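Local coordinates for putative 2OG-Fe(II) oxygenase family protein (Caulobacter crescentus CB15, PDB 3OOX) that probably uses Fe(II), 2-oxoglutarate and dioxygen in oxygenase chemistry, perhaps forming ethylene from 2-oxoglutarate or oxidising L-arginine, at residues Glu205-Trp217 with Leu243-Pro255. Sequence-based numbering, arbitrary orientation.
Sequences EGGLEVLDRDGQW and LPSTVHRVVNPPP
In the smaller, four-stranded sheet of the double-stranded beta-helix fold of 2OG-Fe(II) oxygenases, Leu208-Leu211 and His248-Val250 run antiparallel. Glu209 and Arg249 form a hydrogen-bonded pair, Glu209 N reaching Arg249 O and Arg249 N reaching Glu209 O, each at 2.9 Å. Leu211 N continues the pairing to Val247 O, and Val251 N to Gly207 O. On one face the Glu209 and Arg249 side chains run side by side, pointing the same way, and form a salt bridge, with carboxylate and guanidinium planes 33° apart. Glu209 OE1 accepts both bonds, from Arg249 NH2 on its syn lone pair at 2.8 Å and from Arg249 NE at 2.9 Å on the anti side, 30° out of the carboxylate plane. With CG between the backbone N and carbonyl carbon (chi1 69°), Arg249 lies over Trp217: Arg249 CZ is 3.6 Å from the centroid of the five-membered ring, a cation-pi contact with planes nearly parallel, and CD sits over the six-membered ring. A leucine in place of Arg249 would probably leave Glu209 without its charged mate and Trp217 without its stacked cation. Leu211 CD1 covers the other indole face. On the opposite sheet face, the His248 ring packs edge-to-face with His191 and Phe35; with His191 and Asp193 it matches the HxD...H facial triad and so probably belongs to the iron site. His248 ND1 donates to Thr246 O at 3.1 Å, close to the imidazole plane.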
loop_
_atom_site.group_PDB
_atom_site.type_symbol
_atom_site.label_atom_id
_atom_site.label_comp_id
_atom_site.label_asym_id
_atom_site.label_seq_id
_atom_site.Cartn_x
_atom_site.Cartn_y
_atom_site.Cartn_z
ATOM N N GLU A 205 -0.530 -8.566 14.909
ATOM C CA GLU A 205 0.383 -9.710 15.112
ATOM C C GLU A 205 0.980 -10.217 13.800
ATOM O O GLU A 205 1.240 -11.417 13.635
ATOM C CB GLU A 205 -0.332 -10.850 15.855
ATOM C CG GLU A 205 -0.877 -10.444 17.233
ATOM C CD GLU A 205 0.211 -9.951 18.183
ATOM O OE1 GLU A 205 1.337 -10.494 18.146
ATOM O OE2 GLU A 205 -0.065 -9.019 18.970
ATOM N N GLY A 206 1.207 -9.289 12.874
ATOM C CA GLY A 206 1.742 -9.635 11.552
ATOM C C GLY A 206 3.230 -9.485 11.367
ATOM O O GLY A 206 3.715 -9.775 10.273
ATOM N N GLY A 207 3.956 -8.973 12.361
ATOM C CA GLY A 207 5.414 -8.795 12.232
ATOM C C GLY A 207 5.932 -7.600 11.428
ATOM O O GLY A 207 7.114 -7.551 11.041
ATOM N N LEU A 208 5.073 -6.612 11.203
ATOM C CA LEU A 208 5.493 -5.404 10.485
ATOM C C LEU A 208 6.402 -4.565 11.360
ATOM O O LEU A 208 6.125 -4.344 12.542
ATOM C CB LEU A 208 4.274 -4.581 10.060
ATOM C CG LEU A 208 4.545 -3.272 9.307
ATOM C CD1 LEU A 208 5.208 -3.453 7.916
ATOM C CD2 LEU A 208 3.214 -2.518 9.162
ATOM N N GLU A 209 7.517 -4.105 10.790
ATOM C CA GLU A 209 8.433 -3.250 11.493
ATOM C C GLU A 209 8.885 -2.104 10.598
ATOM O O GLU A 209 9.041 -2.292 9.392
ATOM C CB GLU A 209 9.646 -4.035 11.947
ATOM C CG GLU A 209 9.296 -5.223 12.846
ATOM C CD GLU A 209 10.506 -5.899 13.454
ATOM O OE1 GLU A 209 11.621 -5.766 12.877
ATOM O OE2 GLU A 209 10.335 -6.592 14.512
ATOM N N VAL A 210 9.093 -0.926 11.185
ATOM C CA VAL A 210 9.611 0.230 10.456
ATOM C C VAL A 210 11.007 0.556 10.946
ATOM O O VAL A 210 11.273 0.519 12.146
ATOM C CB VAL A 210 8.706 1.476 10.603
ATOM C CG1 VAL A 210 8.495 1.899 12.072
ATOM C CG2 VAL A 210 9.218 2.656 9.752
ATOM N N LEU A 211 11.906 0.889 10.015
ATOM C CA LEU A 211 13.235 1.294 10.408
ATOM C C LEU A 211 13.229 2.743 10.890
ATOM O O LEU A 211 12.904 3.682 10.116
ATOM C CB LEU A 211 14.190 1.122 9.220
ATOM C CG LEU A 211 15.660 1.387 9.511
ATOM C CD1 LEU A 211 16.210 0.307 10.450
ATOM C CD2 LEU A 211 16.441 1.394 8.201
ATOM N N ASP A 212 13.575 2.954 12.160
ATOM C CA ASP A 212 13.618 4.307 12.713
ATOM C C ASP A 212 14.887 5.031 12.251
ATOM O O ASP A 212 15.828 4.410 11.740
ATOM C CB ASP A 212 13.542 4.282 14.241
ATOM C CG ASP A 212 13.068 5.601 14.844
ATOM O OD1 ASP A 212 12.694 6.543 14.108
ATOM O OD2 ASP A 212 13.068 5.685 16.087
ATOM N N ARG A 213 14.915 6.347 12.465
ATOM C CA ARG A 213 16.035 7.176 12.025
ATOM C C ARG A 213 17.381 6.718 12.573
ATOM O O ARG A 213 18.403 6.882 11.927
ATOM C CB ARG A 213 15.800 8.630 12.432
ATOM C CG ARG A 213 14.587 9.268 11.783
ATOM C CD ARG A 213 14.583 10.779 11.961
ATOM N NE ARG A 213 15.625 11.435 11.168
ATOM C CZ ARG A 213 16.038 12.692 11.340
ATOM N NH1 ARG A 213 15.495 13.458 12.281
ATOM N NH2 ARG A 213 16.997 13.185 10.564
ATOM N N ASP A 214 17.385 6.168 13.783
ATOM C CA ASP A 214 18.625 5.713 14.388
ATOM C C ASP A 214 19.010 4.291 14.032
ATOM O O ASP A 214 19.964 3.753 14.623
ATOM C CB ASP A 214 18.543 5.854 15.909
ATOM C CG ASP A 214 17.575 4.867 16.557
ATOM O OD1 ASP A 214 16.751 4.236 15.872
ATOM O OD2 ASP A 214 17.640 4.747 17.800
ATOM N N GLY A 215 18.281 3.680 13.097
ATOM C CA GLY A 215 18.567 2.313 12.636
ATOM C C GLY A 215 17.993 1.161 13.462
ATOM O O GLY A 215 18.294 -0.010 13.190
ATOM N N GLN A 216 17.151 1.480 14.447
ATOM C CA GLN A 216 16.420 0.447 15.198
ATOM C C GLN A 216 15.130 0.102 14.460
ATOM O O GLN A 216 14.484 0.984 13.900
ATOM C CB GLN A 216 16.102 0.936 16.598
ATOM C CG GLN A 216 17.333 1.107 17.444
ATOM C CD GLN A 216 16.994 1.200 18.896
ATOM O OE1 GLN A 216 16.769 0.184 19.551
ATOM N NE2 GLN A 216 16.922 2.425 19.409
ATOM N N TRP A 217 14.777 -1.182 14.472
ATOM C CA TRP A 217 13.514 -1.659 13.931
ATOM C C TRP A 217 12.433 -1.549 15.012
ATOM O O TRP A 217 12.567 -2.102 16.119
ATOM C CB TRP A 217 13.625 -3.092 13.440
ATOM C CG TRP A 217 14.479 -3.226 12.233
ATOM C CD1 TRP A 217 15.803 -3.575 12.185
ATOM C CD2 TRP A 217 14.090 -2.924 10.893
ATOM N NE1 TRP A 217 16.246 -3.557 10.882
ATOM C CE2 TRP A 217 15.211 -3.173 10.062
ATOM C CE3 TRP A 217 12.885 -2.521 10.305
ATOM C CZ2 TRP A 217 15.171 -2.988 8.673
ATOM C CZ3 TRP A 217 12.848 -2.328 8.917
ATOM C CH2 TRP A 217 13.982 -2.577 8.118
ATOM N N LEU A 243 7.556 14.863 4.617
ATOM C CA LEU A 243 6.977 13.582 5.005
ATOM C C LEU A 243 7.831 12.459 4.405
ATOM O O LEU A 243 7.919 12.337 3.187
ATOM C CB LEU A 243 5.530 13.455 4.536
ATOM C CG LEU A 243 4.562 14.544 5.028
ATOM C CD1 LEU A 243 3.137 14.295 4.568
ATOM C CD2 LEU A 243 4.566 14.676 6.565
ATOM N N PRO A 244 8.451 11.629 5.259
ATOM C CA PRO A 244 9.430 10.649 4.759
ATOM C C PRO A 244 8.763 9.344 4.318
ATOM O O PRO A 244 7.795 8.912 4.945
ATOM C CB PRO A 244 10.300 10.384 5.973
ATOM C CG PRO A 244 9.323 10.566 7.159
ATOM C CD PRO A 244 8.433 11.687 6.745
ATOM N N SER A 245 9.273 8.768 3.224
ATOM C CA SER A 245 8.931 7.423 2.787
ATOM C C SER A 245 9.953 6.501 3.431
ATOM O O SER A 245 11.145 6.545 3.112
ATOM C CB SER A 245 8.999 7.317 1.290
ATOM O OG SER A 245 8.729 6.003 0.898
ATOM N N THR A 246 9.507 5.714 4.394
ATOM C CA THR A 246 10.435 4.974 5.231
ATOM C C THR A 246 10.507 3.483 4.880
ATOM O O THR A 246 9.610 2.903 4.240
ATOM C CB THR A 246 10.097 5.221 6.711
ATOM O OG1 THR A 246 8.757 4.828 6.963
ATOM C CG2 THR A 246 10.236 6.708 6.993
ATOM N N VAL A 247 11.602 2.877 5.320
ATOM C CA VAL A 247 11.922 1.492 5.055
ATOM C C VAL A 247 11.230 0.626 6.088
ATOM O O VAL A 247 11.212 0.945 7.298
ATOM C CB VAL A 247 13.453 1.294 5.101
ATOM C CG1 VAL A 247 13.810 -0.190 5.062
ATOM C CG2 VAL A 247 14.095 2.050 3.936
ATOM N N HIS A 248 10.597 -0.434 5.603
ATOM C CA HIS A 248 9.906 -1.362 6.473
ATOM C C HIS A 248 10.095 -2.809 6.038
ATOM O O HIS A 248 10.542 -3.089 4.933
ATOM C CB HIS A 248 8.412 -0.989 6.547
ATOM C CG HIS A 248 7.738 -0.799 5.231
ATOM N ND1 HIS A 248 7.863 0.355 4.477
ATOM C CD2 HIS A 248 6.855 -1.579 4.571
ATOM C CE1 HIS A 248 7.121 0.248 3.389
ATOM N NE2 HIS A 248 6.475 -0.899 3.435
ATOM N N ARG A 249 9.757 -3.734 6.922
ATOM C CA ARG A 249 9.921 -5.150 6.672
ATOM C C ARG A 249 8.869 -5.894 7.441
ATOM O O ARG A 249 8.233 -5.332 8.314
ATOM C CB ARG A 249 11.300 -5.630 7.120
ATOM C CG ARG A 249 11.511 -5.639 8.631
ATOM C CD ARG A 249 12.914 -6.080 8.973
ATOM N NE ARG A 249 13.086 -6.196 10.418
ATOM C CZ ARG A 249 14.164 -6.700 11.012
ATOM N NH1 ARG A 249 15.199 -7.110 10.281
ATOM N NH2 ARG A 249 14.211 -6.775 12.339
ATOM N N VAL A 250 8.730 -7.174 7.132
ATOM C CA VAL A 250 7.912 -8.075 7.899
ATOM C C VAL A 250 8.764 -9.240 8.356
ATOM O O VAL A 250 9.372 -9.939 7.526
ATOM C CB VAL A 250 6.737 -8.598 7.078
ATOM C CG1 VAL A 250 5.911 -9.533 7.936
ATOM C CG2 VAL A 250 5.887 -7.423 6.555
ATOM N N VAL A 251 8.835 -9.432 9.667
ATOM C CA VAL A 251 9.629 -10.542 10.221
ATOM C C VAL A 251 8.798 -11.828 10.217
ATOM O O VAL A 251 7.569 -11.783 10.148
ATOM C CB VAL A 251 10.181 -10.194 11.614
ATOM C CG1 VAL A 251 11.014 -8.941 11.522
ATOM C CG2 VAL A 251 9.060 -10.018 12.630
ATOM N N ASN A 252 9.480 -12.974 10.273
ATOM C CA ASN A 252 8.801 -14.271 10.285
ATOM C C ASN A 252 7.972 -14.410 11.555
ATOM O O ASN A 252 8.330 -13.851 12.600
ATOM C CB ASN A 252 9.806 -15.422 10.164
ATOM N N PRO A 253 6.842 -15.131 11.471
ATOM C CA PRO A 253 6.054 -15.335 12.686
ATOM C C PRO A 253 6.844 -16.178 13.692
ATOM O O PRO A 253 7.829 -16.814 13.310
ATOM C CB PRO A 253 4.805 -16.074 12.183
ATOM C CG PRO A 253 5.226 -16.719 10.894
ATOM C CD PRO A 253 6.277 -15.831 10.300
ATOM N N PRO A 254 6.435 -16.165 14.968
ATOM C CA PRO A 254 7.090 -17.045 15.942
ATOM C C PRO A 254 6.695 -18.517 15.725
ATOM O O PRO A 254 5.795 -18.805 14.926
ATOM C CB PRO A 254 6.582 -16.520 17.288
ATOM C CG PRO A 254 5.249 -15.888 16.978
ATOM C CD PRO A 254 5.290 -15.433 15.544
ATOM N N PRO A 255 7.362 -19.449 16.435
ATOM C CA PRO A 255 7.080 -20.870 16.238
ATOM C C PRO A 255 5.583 -21.212 16.313
ATOM O O PRO A 255 5.095 -22.002 15.504
ATOM C CB PRO A 255 7.851 -21.539 17.384
HETATM O O HOH W 1 4.877 -12.393 9.936
#